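Local coordinates for protein AvrA (Salmonella typhimurium, PDB 6BE0) that probably acetylates serine and threonine residues of target proteins using acetyl-CoA, and binds inositol hexakisphosphate, at residues V76-K81 with K297-P302; E103-G108 with Q166-Y171; V205-D210 with E214-E219. All coordinates share one frame; numbering follows the deposited sequence.

Of the three, contact 1 spans the longest stretch of sequence: helix 65-82 meets the C-terminal helix 287-300 close to the inositol hexakisphosphate site. Contacts 2 and 3 follow one another along the chain within the span that contact 1 brackets. Both lie against the mixed five-stranded sheet, contact 2 at the start of its outermost strand 170-176 and contact 3 at helix 205-212 and the loop after it. Their centres lie about 18 Å apart, and they touch where Tyr171 packs on Glu214. The centre of contact 1 is about 30 Å from that of contact 2 and about 34 Å from that of contact 3. The fold is thus tied together at the phosphate-binding end and, separately, around the sheet edge.

Contact 1. Residues V76-K81 with K297-P302; sequences VAQANK and KSLLKP
Gln78, near the end of helix 65-82, reaches across to Ser298 and Leu299 in the last turn of helix 287-300, and this one long side chain makes the whole contact from its side. The facing backbones stay well apart, with the CA atoms of Gln78 and Leu299 7.3 Å from each other, a gap that suits a residue as long as glutamine. Its CG lies anti to the backbone N (chi1 175°) and the chain runs on extended, which carries the amide straight out from the helix.

The polar atoms come close across the gap without forming hydrogen bonds. Gln78 OE1 lies 3.2 Å from Leu299 N, yet the angle at the hydrogen is poor. The same oxygen is 3.2 Å from Ser298 O, where two acceptors face each other, and its tight approach to Ser298 CB, 3.0 Å, is equally doubtful, so the exact position of the amide should be read with some caution. The other end, NE2, makes a weak hydrogen bond to Glu295, one turn back along the same helix, while Ser298 OG is bonded to the carbonyl of Ala294.

The more reliable packing is van der Waals. Leu299 contributes one branch: its CD2 lies 3.7 Å from Gln78 CD, slanting across the extended glutamine chain.

The bound inositol hexakisphosphate is about 7 Å from the side chain of Ser298, and Lys82 and Lys195, which bind it, each lie about 6 Å, side chain to side chain, from Gln78. Leu299 also packs on Met71, Phe74 and Leu75 of helix 65-82 and on Leu43 of helix 40-55, so the glutamine amide lies at the border of an apolar seam between three helices.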
ATOM      1  N   VAL A  76       4.920   5.941  10.512  1.00 33.43           N
ATOM      2  CA  VAL A  76       5.233   6.858   9.426  1.00 33.80           C
ATOM      3  C   VAL A  76       6.497   7.652   9.752  1.00 35.22           C
ATOM      4  O   VAL A  76       7.361   7.835   8.894  1.00 35.71           O
ATOM      5  CB  VAL A  76       4.055   7.816   9.151  1.00 32.82           C
ATOM      6  CG1 VAL A  76       4.466   8.948   8.211  1.00 34.94           C
ATOM      7  CG2 VAL A  76       2.885   7.042   8.566  1.00 32.46           C
ATOM      8  N   ALA A  77       6.600   8.120  10.993  1.00 31.58           N
ATOM      9  CA  ALA A  77       7.794   8.826  11.447  1.00 32.18           C
ATOM     10  C   ALA A  77       9.023   7.927  11.324  1.00 32.70           C
ATOM     11  O   ALA A  77      10.105   8.378  10.953  1.00 33.13           O
ATOM     12  CB  ALA A  77       7.622   9.295  12.881  1.00 32.61           C
ATOM     13  N   GLN A  78       8.837   6.651  11.639  1.00 33.73           N
ATOM     14  CA  GLN A  78       9.905   5.665  11.536  1.00 34.42           C
ATOM     15  C   GLN A  78      10.356   5.487  10.090  1.00 34.40           C
ATOM     16  O   GLN A  78      11.552   5.442   9.801  1.00 35.69           O
ATOM     17  CB  GLN A  78       9.442   4.324  12.112  1.00 34.65           C
ATOM     18  CG  GLN A  78      10.437   3.193  11.942  1.00 35.54           C
ATOM     19  CD  GLN A  78      10.075   1.974  12.765  1.00 38.45           C
ATOM     20  OE1 GLN A  78      10.643   1.742  13.835  1.00 37.24           O
ATOM     21  NE2 GLN A  78       9.125   1.185  12.273  1.00 38.11           N
ATOM     22  N   ALA A  79       9.390   5.383   9.184  1.00 33.71           N
ATOM     23  CA  ALA A  79       9.681   5.167   7.773  1.00 33.83           C
ATOM     24  C   ALA A  79      10.445   6.345   7.177  1.00 34.03           C
ATOM     25  O   ALA A  79      11.351   6.161   6.363  1.00 34.67           O
ATOM     26  CB  ALA A  79       8.390   4.930   7.001  1.00 33.20           C
ATOM     27  N   ASN A  80      10.078   7.554   7.587  1.00 33.70           N
ATOM     28  CA  ASN A  80      10.713   8.759   7.069  1.00 37.41           C
ATOM     29  C   ASN A  80      12.161   8.882   7.524  1.00 38.38           C
ATOM     30  O   ASN A  80      13.024   9.321   6.762  1.00 38.03           O
ATOM     31  CB  ASN A  80       9.928   9.999   7.495  1.00 34.91           C
ATOM     32  CG  ASN A  80       8.643  10.178   6.709  1.00 34.84           C
ATOM     33  OD1 ASN A  80       8.602   9.937   5.502  1.00 33.06           O
ATOM     34  ND2 ASN A  80       7.585  10.601   7.392  1.00 32.58           N
ATOM     35  N   LYS A  81      12.429   8.499   8.769  1.00 45.29           N
ATOM     36  CA  LYS A  81      13.789   8.530   9.290  1.00 45.42           C
ATOM     37  C   LYS A  81      14.651   7.533   8.524  1.00 44.83           C
ATOM     38  O   LYS A  81      15.785   7.832   8.150  1.00 45.66           O
ATOM     39  CB  LYS A  81      13.810   8.219  10.788  1.00 44.42           C
ATOM     40  CG  LYS A  81      15.150   8.497  11.452  1.00 48.14           C
ATOM     41  CD  LYS A  81      15.057   8.421  12.967  1.00 53.16           C
ATOM     42  CE  LYS A  81      16.404   8.699  13.619  1.00 54.46           C
ATOM     43  NZ  LYS A  81      16.322   8.680  15.108  1.00 63.20           N
ATOM     44  N   LYS A 297       8.071  -3.947  16.294  1.00 34.87           N
ATOM     45  CA  LYS A 297       9.313  -4.233  17.004  1.00 37.82           C
ATOM     46  C   LYS A 297      10.370  -3.167  16.735  1.00 39.38           C
ATOM     47  O   LYS A 297      11.187  -2.861  17.603  1.00 44.68           O
ATOM     48  CB  LYS A 297       9.853  -5.609  16.613  1.00 38.79           C
ATOM     49  CG  LYS A 297       9.159  -6.775  17.303  1.00 38.92           C
ATOM     50  CD  LYS A 297       9.829  -8.094  16.955  1.00 40.51           C
ATOM     51  CE  LYS A 297       9.185  -9.265  17.675  1.00 41.22           C
ATOM     52  NZ  LYS A 297       9.883 -10.544  17.371  1.00 43.24           N
ATOM     53  N   SER A 298      10.351  -2.602  15.532  1.00 45.84           N
ATOM     54  CA  SER A 298      11.320  -1.576  15.157  1.00 44.38           C
ATOM     55  C   SER A 298      11.158  -0.323  16.013  1.00 44.44           C
ATOM     56  O   SER A 298      12.133   0.375  16.292  1.00 46.57           O
ATOM     57  CB  SER A 298      11.177  -1.215  13.676  1.00 40.43           C
ATOM     58  OG  SER A 298      11.444  -2.334  12.849  1.00 51.08           O
ATOM     59  N   LEU A 299       9.927  -0.039  16.428  1.00 46.89           N
ATOM     60  CA  LEU A 299       9.659   1.115  17.280  1.00 51.75           C
ATOM     61  C   LEU A 299      10.256   0.915  18.670  1.00 57.29           C
ATOM     62  O   LEU A 299      10.598   1.881  19.353  1.00 59.47           O
ATOM     63  CB  LEU A 299       8.154   1.369  17.389  1.00 46.29           C
ATOM     64  CG  LEU A 299       7.436   1.777  16.099  1.00 42.18           C
ATOM     65  CD1 LEU A 299       5.931   1.803  16.319  1.00 41.72           C
ATOM     66  CD2 LEU A 299       7.925   3.131  15.605  1.00 41.36           C
ATOM     67  N   LEU A 300      10.380  -0.343  19.080  1.00 49.83           N
ATOM     68  CA  LEU A 300      10.941  -0.673  20.385  1.00 53.01           C
ATOM     69  C   LEU A 300      12.467  -0.624  20.369  1.00 57.09           C
ATOM     70  O   LEU A 300      13.091  -0.341  21.390  1.00 61.78           O
ATOM     71  CB  LEU A 300      10.472  -2.058  20.833  1.00 47.33           C
ATOM     72  CG  LEU A 300       8.956  -2.225  20.965  1.00 44.15           C
ATOM     73  CD1 LEU A 300       8.596  -3.669  21.279  1.00 43.24           C
ATOM     74  CD2 LEU A 300       8.402  -1.294  22.031  1.00 44.36           C
ATOM     75  N   LYS A 301      13.063  -0.900  19.213  1.00 76.52           N
ATOM     76  CA  LYS A 301      14.517  -0.899  19.087  1.00 77.72           C
ATOM     77  C   LYS A 301      15.081   0.510  19.273  1.00 79.87           C
ATOM     78  O   LYS A 301      14.597   1.456  18.652  1.00 78.36           O
ATOM     79  CB  LYS A 301      14.938  -1.459  17.728  1.00 77.08           C
ATOM     80  CG  LYS A 301      14.627  -2.934  17.548  1.00 78.65           C
ATOM     81  CD  LYS A 301      14.914  -3.405  16.132  1.00 79.23           C
ATOM     82  CE  LYS A 301      14.484  -4.852  15.941  1.00 77.43           C
ATOM     83  NZ  LYS A 301      14.760  -5.347  14.564  1.00 76.08           N
ATOM     84  N   PRO A 302      16.107   0.656  20.131  1.00 74.21           N
ATOM     85  CA  PRO A 302      16.687   1.984  20.362  1.00 75.16           C
ATOM     86  C   PRO A 302      17.507   2.481  19.176  1.00 76.88           C
ATOM     87  O   PRO A 302      17.303   3.616  18.744  1.00 79.89           O
ATOM     88  CB  PRO A 302      17.575   1.768  21.588  1.00 79.46           C
ATOM     89  CG  PRO A 302      17.971   0.339  21.510  1.00 79.09           C
ATOM     90  CD  PRO A 302      16.787  -0.382  20.928  1.00 76.35           C
TER

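Contact 2. Residues E103-G108 with Q166-Y171; sequences ETRMEG and QLPDCY
Arg105 and Leu167 mark the closest approach of the two backbones, their CA atoms 8.6 Å apart. One belongs to the last turn of helix 94-106, which ends in a Schellman motif; the other belongs to the short link between helix 151-164 and edge strand 170-176 of the mixed five-stranded sheet. In the motif, Gly108 N bonds back to Arg105 O at 3.2 Å. Gly108 takes a positive phi of 90°, at which a side chain would press against the carbonyl oxygen of Glu107, so glycine fits the turn. Across the gap, Gln166 leaves its helix with positive phi, Leu167 and Pro168 are extended, and Asp169 turns the chain into the strand. There, backbone bonds from Asp169 and Tyr171 to Thr137 join it to strand 136-143.

Arg105 is the one residue of its segment that reaches across. Its CG is placed anti to the backbone N (chi1 -175°), and the chain stays extended as far as NE, so the methylenes and the guanidinium meet successive residues. The apolar part comes first: Arg105 CD lies 3.9 Å from Leu167 CD2, with the two side chains sliding past each other in opposite directions. Arginine suits such a surface position because its methylene stem can pack on a leucine while the guanidinium extends beyond it to Pro168. Arg105 also rests on Thr137 and Phe130 of the sheet, which places the helix end against the strands as well as against the link.

Beyond the stem, the guanidinium presents one face to the edge carbons of Pro168. Pro168 CD stands over that face, 3.7 Å above the plane and displaced toward the rim, and Pro168 CG is 3.3 Å from Arg105 NH2.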
ATOM      1  N   GLU A 103      -1.004  21.426  -0.940  1.00 40.43           N
ATOM      2  CA  GLU A 103       0.129  21.994  -0.214  1.00 40.72           C
ATOM      3  C   GLU A 103       1.451  21.514  -0.792  1.00 40.76           C
ATOM      4  O   GLU A 103       2.353  22.308  -1.052  1.00 42.02           O
ATOM      5  CB  GLU A 103       0.067  21.630   1.275  1.00 40.41           C
ATOM      6  CG  GLU A 103      -0.306  22.781   2.196  1.00 49.50           C
ATOM      7  CD  GLU A 103       0.612  23.978   2.038  1.00 49.67           C
ATOM      8  OE1 GLU A 103       0.145  25.021   1.532  1.00 50.35           O
ATOM      9  OE2 GLU A 103       1.797  23.877   2.415  1.00 47.35           O
ATOM     10  N   THR A 104       1.555  20.204  -0.990  1.00 32.34           N
ATOM     11  CA  THR A 104       2.793  19.587  -1.451  1.00 32.40           C
ATOM     12  C   THR A 104       3.203  20.133  -2.817  1.00 33.00           C
ATOM     13  O   THR A 104       4.384  20.378  -3.068  1.00 33.49           O
ATOM     14  CB  THR A 104       2.647  18.055  -1.521  1.00 31.78           C
ATOM     15  OG1 THR A 104       2.320  17.551  -0.221  1.00 31.35           O
ATOM     16  CG2 THR A 104       3.934  17.402  -1.998  1.00 31.96           C
ATOM     17  N   ARG A 105       2.225  20.325  -3.693  1.00 38.15           N
ATOM     18  CA  ARG A 105       2.484  20.907  -5.005  1.00 38.85           C
ATOM     19  C   ARG A 105       2.965  22.350  -4.867  1.00 41.24           C
ATOM     20  O   ARG A 105       3.894  22.772  -5.554  1.00 41.58           O
ATOM     21  CB  ARG A 105       1.227  20.857  -5.877  1.00 38.84           C
ATOM     22  CG  ARG A 105       1.450  21.327  -7.309  1.00 39.65           C
ATOM     23  CD  ARG A 105       0.134  21.563  -8.039  1.00 45.24           C
ATOM     24  NE  ARG A 105       0.327  22.359  -9.249  1.00 51.19           N
ATOM     25  CZ  ARG A 105       0.401  23.687  -9.272  1.00 48.60           C
ATOM     26  NH1 ARG A 105       0.296  24.387  -8.147  1.00 50.79           N
ATOM     27  NH2 ARG A 105       0.582  24.323 -10.421  1.00 46.71           N
ATOM     28  N   MET A 106       2.321  23.097  -3.974  1.00 34.55           N
ATOM     29  CA  MET A 106       2.641  24.504  -3.760  1.00 35.36           C
ATOM     30  C   MET A 106       4.071  24.700  -3.271  1.00 35.68           C
ATOM     31  O   MET A 106       4.734  25.668  -3.642  1.00 36.56           O
ATOM     32  CB  MET A 106       1.672  25.120  -2.750  1.00 35.27           C
ATOM     33  CG  MET A 106       0.275  25.352  -3.291  1.00 35.38           C
ATOM     34  SD  MET A 106       0.170  26.789  -4.369  1.00 36.87           S
ATOM     35  CE  MET A 106       0.371  28.119  -3.185  1.00 37.48           C
ATOM     36  N   GLU A 107       4.543  23.779  -2.438  1.00 35.64           N
ATOM     37  CA  GLU A 107       5.859  23.907  -1.824  1.00 35.99           C
ATOM     38  C   GLU A 107       6.986  23.499  -2.768  1.00 36.40           C
ATOM     39  O   GLU A 107       8.161  23.627  -2.428  1.00 36.86           O
ATOM     40  CB  GLU A 107       5.924  23.070  -0.548  1.00 35.34           C
ATOM     41  CG  GLU A 107       4.996  23.563   0.550  1.00 35.15           C
ATOM     42  CD  GLU A 107       5.157  22.789   1.842  1.00 35.61           C
ATOM     43  OE1 GLU A 107       6.038  21.906   1.903  1.00 35.32           O
ATOM     44  OE2 GLU A 107       4.402  23.064   2.797  1.00 34.58           O
ATOM     45  N   GLY A 108       6.625  23.008  -3.948  1.00 35.75           N
ATOM     46  CA  GLY A 108       7.605  22.672  -4.966  1.00 36.29           C
ATOM     47  C   GLY A 108       8.092  21.239  -4.881  1.00 35.77           C
ATOM     48  O   GLY A 108       8.970  20.833  -5.642  1.00 36.24           O
ATOM     49  N   GLN A 166      -8.841  22.379  -7.341  1.00 57.67           N
ATOM     50  CA  GLN A 166      -8.465  23.098  -8.557  1.00 56.51           C
ATOM     51  C   GLN A 166      -6.953  23.224  -8.727  1.00 56.95           C
ATOM     52  O   GLN A 166      -6.392  24.315  -8.617  1.00 55.99           O
ATOM     53  CB  GLN A 166      -9.105  24.488  -8.574  1.00 59.38           C
ATOM     54  CG  GLN A 166     -10.623  24.455  -8.647  1.00 62.02           C
ATOM     55  CD  GLN A 166     -11.215  25.767  -9.124  1.00 67.84           C
ATOM     56  OE1 GLN A 166     -11.647  25.883 -10.271  1.00 69.83           O
ATOM     57  NE2 GLN A 166     -11.242  26.761  -8.243  1.00 67.16           N
ATOM     58  N   LEU A 167      -6.306  22.093  -8.986  1.00 60.53           N
ATOM     59  CA  LEU A 167      -4.897  22.073  -9.352  1.00 49.36           C
ATOM     60  C   LEU A 167      -4.781  22.035 -10.873  1.00 50.07           C
ATOM     61  O   LEU A 167      -5.388  21.178 -11.514  1.00 52.78           O
ATOM     62  CB  LEU A 167      -4.188  20.864  -8.737  1.00 46.86           C
ATOM     63  CG  LEU A 167      -3.759  20.966  -7.272  1.00 46.55           C
ATOM     64  CD1 LEU A 167      -4.945  21.231  -6.360  1.00 55.46           C
ATOM     65  CD2 LEU A 167      -3.040  19.691  -6.861  1.00 43.76           C
ATOM     66  N   PRO A 168      -4.006  22.958 -11.463  1.00 45.91           N
ATOM     67  CA  PRO A 168      -3.875  22.916 -12.922  1.00 47.02           C
ATOM     68  C   PRO A 168      -3.109  21.687 -13.392  1.00 45.35           C
ATOM     69  O   PRO A 168      -2.192  21.246 -12.699  1.00 43.76           O
ATOM     70  CB  PRO A 168      -3.102  24.195 -13.241  1.00 48.89           C
ATOM     71  CG  PRO A 168      -2.305  24.461 -12.015  1.00 47.89           C
ATOM     72  CD  PRO A 168      -3.161  24.008 -10.865  1.00 46.65           C
ATOM     73  N   ASP A 169      -3.486  21.153 -14.551  1.00 48.07           N
ATOM     74  CA  ASP A 169      -2.819  19.996 -15.138  1.00 46.94           C
ATOM     75  C   ASP A 169      -2.588  18.882 -14.116  1.00 44.48           C
ATOM     76  O   ASP A 169      -1.488  18.337 -14.012  1.00 43.37           O
ATOM     77  CB  ASP A 169      -1.490  20.423 -15.762  1.00 47.73           C
ATOM     78  CG  ASP A 169      -1.676  21.403 -16.906  1.00 51.21           C
ATOM     79  OD1 ASP A 169      -2.083  20.964 -18.003  1.00 56.81           O
ATOM     80  OD2 ASP A 169      -1.415  22.609 -16.711  1.00 52.03           O
ATOM     81  N   CYS A 170      -3.638  18.558 -13.366  1.00 53.48           N
ATOM     82  CA  CYS A 170      -3.583  17.520 -12.342  1.00 47.43           C
ATOM     83  C   CYS A 170      -4.389  16.304 -12.788  1.00 47.30           C
ATOM     84  O   CYS A 170      -5.580  16.415 -13.083  1.00 48.70           O
ATOM     85  CB  CYS A 170      -4.116  18.059 -11.013  1.00 47.26           C
ATOM     86  SG  CYS A 170      -4.007  16.905  -9.633  1.00 47.79           S
ATOM     87  N   TYR A 171      -3.733  15.146 -12.834  1.00 40.65           N
ATOM     88  CA  TYR A 171      -4.353  13.923 -13.334  1.00 40.60           C
ATOM     89  C   TYR A 171      -4.404  12.845 -12.256  1.00 38.61           C
ATOM     90  O   TYR A 171      -3.406  12.575 -11.585  1.00 37.52           O
ATOM     91  CB  TYR A 171      -3.590  13.413 -14.559  1.00 41.27           C
ATOM     92  CG  TYR A 171      -3.535  14.420 -15.684  1.00 43.50           C
ATOM     93  CD1 TYR A 171      -2.500  15.340 -15.767  1.00 43.70           C
ATOM     94  CD2 TYR A 171      -4.522  14.456 -16.658  1.00 45.61           C
ATOM     95  CE1 TYR A 171      -2.449  16.265 -16.793  1.00 45.82           C
ATOM     96  CE2 TYR A 171      -4.479  15.378 -17.686  1.00 47.89           C
ATOM     97  CZ  TYR A 171      -3.440  16.280 -17.748  1.00 47.91           C
ATOM     98  OH  TYR A 171      -3.389  17.201 -18.771  1.00 58.21           O
TER

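Contact 3. Residues V205-D210 with E214-E219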
ATOM      1  N   VAL A 205       7.901   5.366 -13.302  1.00 41.63           N
ATOM      2  CA  VAL A 205       7.790   6.519 -14.184  1.00 42.45           C
ATOM      3  C   VAL A 205       6.693   6.292 -15.221  1.00 43.46           C
ATOM      4  O   VAL A 205       5.884   7.182 -15.481  1.00 51.06           O
ATOM      5  CB  VAL A 205       9.123   6.817 -14.903  1.00 44.27           C
ATOM      6  CG1 VAL A 205       8.941   7.903 -15.959  1.00 45.61           C
ATOM      7  CG2 VAL A 205      10.186   7.234 -13.898  1.00 43.72           C
ATOM      8  N   LYS A 206       6.665   5.099 -15.806  1.00 45.51           N
ATOM      9  CA  LYS A 206       5.754   4.807 -16.909  1.00 47.05           C
ATOM     10  C   LYS A 206       4.280   4.953 -16.527  1.00 47.31           C
ATOM     11  O   LYS A 206       3.503   5.548 -17.273  1.00 50.29           O
ATOM     12  CB  LYS A 206       6.002   3.395 -17.449  1.00 48.75           C
ATOM     13  CG  LYS A 206       5.136   3.050 -18.656  1.00 54.05           C
ATOM     14  CD  LYS A 206       5.603   1.782 -19.357  1.00 61.03           C
ATOM     15  CE  LYS A 206       4.680   1.411 -20.513  1.00 65.34           C
ATOM     16  NZ  LYS A 206       4.603   2.478 -21.553  1.00 65.14           N
ATOM     17  N   ILE A 207       3.891   4.412 -15.377  1.00 45.87           N
ATOM     18  CA  ILE A 207       2.489   4.458 -14.968  1.00 45.84           C
ATOM     19  C   ILE A 207       2.069   5.896 -14.661  1.00 42.99           C
ATOM     20  O   ILE A 207       0.927   6.285 -14.906  1.00 43.58           O
ATOM     21  CB  ILE A 207       2.213   3.554 -13.738  1.00 40.18           C
ATOM     22  CG1 ILE A 207       0.713   3.522 -13.429  1.00 39.72           C
ATOM     23  CG2 ILE A 207       3.005   4.024 -12.524  1.00 38.29           C
ATOM     24  CD1 ILE A 207       0.307   2.431 -12.453  1.00 38.33           C
ATOM     25  N   HIS A 208       2.997   6.683 -14.128  1.00 38.75           N
ATOM     26  CA  HIS A 208       2.744   8.099 -13.882  1.00 38.79           C
ATOM     27  C   HIS A 208       2.674   8.865 -15.196  1.00 40.96           C
ATOM     28  O   HIS A 208       1.896   9.808 -15.344  1.00 41.75           O
ATOM     29  CB  HIS A 208       3.834   8.695 -12.991  1.00 37.83           C
ATOM     30  CG  HIS A 208       3.629   8.435 -11.533  1.00 35.98           C
ATOM     31  ND1 HIS A 208       2.620   9.027 -10.807  1.00 35.48           N
ATOM     32  CD2 HIS A 208       4.308   7.649 -10.662  1.00 34.83           C
ATOM     33  CE1 HIS A 208       2.682   8.618  -9.553  1.00 34.03           C
ATOM     34  NE2 HIS A 208       3.698   7.782  -9.438  1.00 33.59           N
ATOM     35  N   GLU A 209       3.500   8.449 -16.147  1.00 56.05           N
ATOM     36  CA  GLU A 209       3.555   9.081 -17.454  1.00 58.40           C
ATOM     37  C   GLU A 209       2.258   8.836 -18.218  1.00 60.34           C
ATOM     38  O   GLU A 209       1.693   9.752 -18.814  1.00 62.03           O
ATOM     39  CB  GLU A 209       4.754   8.549 -18.240  1.00 59.62           C
ATOM     40  CG  GLU A 209       5.079   9.318 -19.507  1.00 68.74           C
ATOM     41  CD  GLU A 209       6.413   8.907 -20.102  1.00 75.10           C
ATOM     42  OE1 GLU A 209       7.009   7.928 -19.603  1.00 68.61           O
ATOM     43  OE2 GLU A 209       6.867   9.564 -21.064  1.00 80.50           O
ATOM     44  N   ASP A 210       1.783   7.595 -18.182  1.00 52.69           N
ATOM     45  CA  ASP A 210       0.554   7.223 -18.873  1.00 52.19           C
ATOM     46  C   ASP A 210      -0.671   7.828 -18.192  1.00 49.65           C
ATOM     47  O   ASP A 210      -1.686   8.084 -18.839  1.00 52.26           O
ATOM     48  CB  ASP A 210       0.420   5.699 -18.941  1.00 53.95           C
ATOM     49  CG  ASP A 210       1.345   5.074 -19.973  1.00 55.86           C
ATOM     50  OD1 ASP A 210       1.834   5.800 -20.867  1.00 54.49           O
ATOM     51  OD2 ASP A 210       1.574   3.849 -19.896  1.00 51.51           O
ATOM     52  N   GLU A 214      -2.997  10.433 -20.081  1.00 54.30           N
ATOM     53  CA  GLU A 214      -4.335   9.858 -20.140  1.00 55.59           C
ATOM     54  C   GLU A 214      -4.358   8.626 -21.041  1.00 56.95           C
ATOM     55  O   GLU A 214      -5.220   8.496 -21.910  1.00 59.91           O
ATOM     56  CB  GLU A 214      -5.342  10.905 -20.626  1.00 58.50           C
ATOM     57  CG  GLU A 214      -5.235  12.237 -19.892  1.00 57.85           C
ATOM     58  CD  GLU A 214      -6.351  13.201 -20.255  1.00 64.62           C
ATOM     59  OE1 GLU A 214      -7.525  12.879 -19.979  1.00 64.21           O
ATOM     60  OE2 GLU A 214      -6.052  14.278 -20.818  1.00 63.83           O
ATOM     61  N   ARG A 215      -3.395   7.734 -20.821  1.00 63.94           N
ATOM     62  CA  ARG A 215      -3.299   6.476 -21.558  1.00 64.35           C
ATOM     63  C   ARG A 215      -3.334   5.287 -20.607  1.00 61.73           C
ATOM     64  O   ARG A 215      -2.997   4.166 -20.991  1.00 65.37           O
ATOM     65  CB  ARG A 215      -2.010   6.429 -22.380  1.00 64.46           C
ATOM     66  CG  ARG A 215      -1.800   7.608 -23.312  1.00 71.33           C
ATOM     67  CD  ARG A 215      -0.581   7.374 -24.192  1.00 71.34           C
ATOM     68  NE  ARG A 215       0.629   7.143 -23.399  1.00 67.30           N
ATOM     69  CZ  ARG A 215       1.631   8.008 -23.259  1.00 67.24           C
ATOM     70  NH1 ARG A 215       1.609   9.191 -23.863  1.00 68.39           N
ATOM     71  NH2 ARG A 215       2.676   7.682 -22.510  1.00 66.07           N
ATOM     72  N   LEU A 216      -3.742   5.535 -19.366  1.00 51.15           N
ATOM     73  CA  LEU A 216      -3.691   4.516 -18.326  1.00 48.90           C
ATOM     74  C   LEU A 216      -5.027   3.797 -18.177  1.00 49.96           C
ATOM     75  O   LEU A 216      -5.129   2.600 -18.447  1.00 50.69           O
ATOM     76  CB  LEU A 216      -3.286   5.149 -16.993  1.00 46.02           C
ATOM     77  CG  LEU A 216      -3.083   4.197 -15.814  1.00 43.65           C
ATOM     78  CD1 LEU A 216      -1.967   3.201 -16.095  1.00 43.34           C
ATOM     79  CD2 LEU A 216      -2.788   4.993 -14.555  1.00 41.40           C
ATOM     80  N   CYS A 217      -6.046   4.535 -17.749  1.00 58.82           N
ATOM     81  CA  CYS A 217      -7.362   3.962 -17.499  1.00 59.05           C
ATOM     82  C   CYS A 217      -8.261   4.083 -18.724  1.00 66.84           C
ATOM     83  O   CYS A 217      -8.974   3.143 -19.079  1.00 66.59           O
ATOM     84  CB  CYS A 217      -8.019   4.644 -16.298  1.00 58.42           C
ATOM     85  SG  CYS A 217      -7.107   4.455 -14.750  1.00 56.05           S
ATOM     86  N   GLY A 218      -8.218   5.243 -19.370  1.00 70.30           N
ATOM     87  CA  GLY A 218      -9.063   5.504 -20.518  1.00 71.24           C
ATOM     88  C   GLY A 218     -10.534   5.456 -20.155  1.00 77.89           C
ATOM     89  O   GLY A 218     -10.973   6.117 -19.213  1.00 75.10           O
ATOM     90  N   GLU A 219     -11.296   4.666 -20.905  1.00 91.11           N
ATOM     91  CA  GLU A 219     -12.735   4.561 -20.703  1.00 94.37           C
ATOM     92  C   GLU A 219     -13.087   4.031 -19.316  1.00 95.44           C
ATOM     93  O   GLU A 219     -14.014   4.526 -18.674  1.00 94.66           O
ATOM     94  CB  GLU A 219     -13.350   3.658 -21.773  1.00100.86           C
ATOM     95  CG  GLU A 219     -13.183   4.187 -23.188  1.00104.66           C
ATOM     96  CD  GLU A 219     -13.854   3.306 -24.225  1.00109.62           C
ATOM     97  OE1 GLU A 219     -14.483   2.298 -23.837  1.00109.33           O
ATOM     98  OE2 GLU A 219     -13.754   3.624 -25.429  1.00109.56           O
TER
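Asp210 and Arg215 meet through two torsions: Asp210 CG is turned beside its own backbone N (chi1 -75°), and the Arg215 chain is kinked at chi3 (-57°), which folds its guanidinium back over the helix end. Asp210 OD1 takes Arg215 NH2 at 2.6 Å, nearly along its C-O axis, and Arg215 NE more weakly at 3.1 Å. Carboxylate and guanidinium planes stand almost perpendicular, and both donors use the same oxygen rather than pairing with the two oxygens side by side.

The backbone is gripped as well. Glu214, with positive phi, ends the helix in a Schellman motif, and Arg215 N donates to Asp210 O at 2.6 Å and an almost straight 171°. Main chain and side chain of Asp210 thus both hold Arg215. The second oxygen, OD2, is hydrogen-bonded to Tyr231 and has a long salt bridge to Lys206 NZ (3.7 Å), so the buried aspartate probably keeps its charge.

Below the polar network, Leu216 CD1 packs against Ile207 CG1 at 3.8 Å, two branched side chains suited to a buried seam. Leu216 also touches Leu223 in a loop and Ala173 of strand 170-176, while Ile207 rests on Ile140 of strand 136-143, seating helix 205-212 and its trailing loop on the sheet.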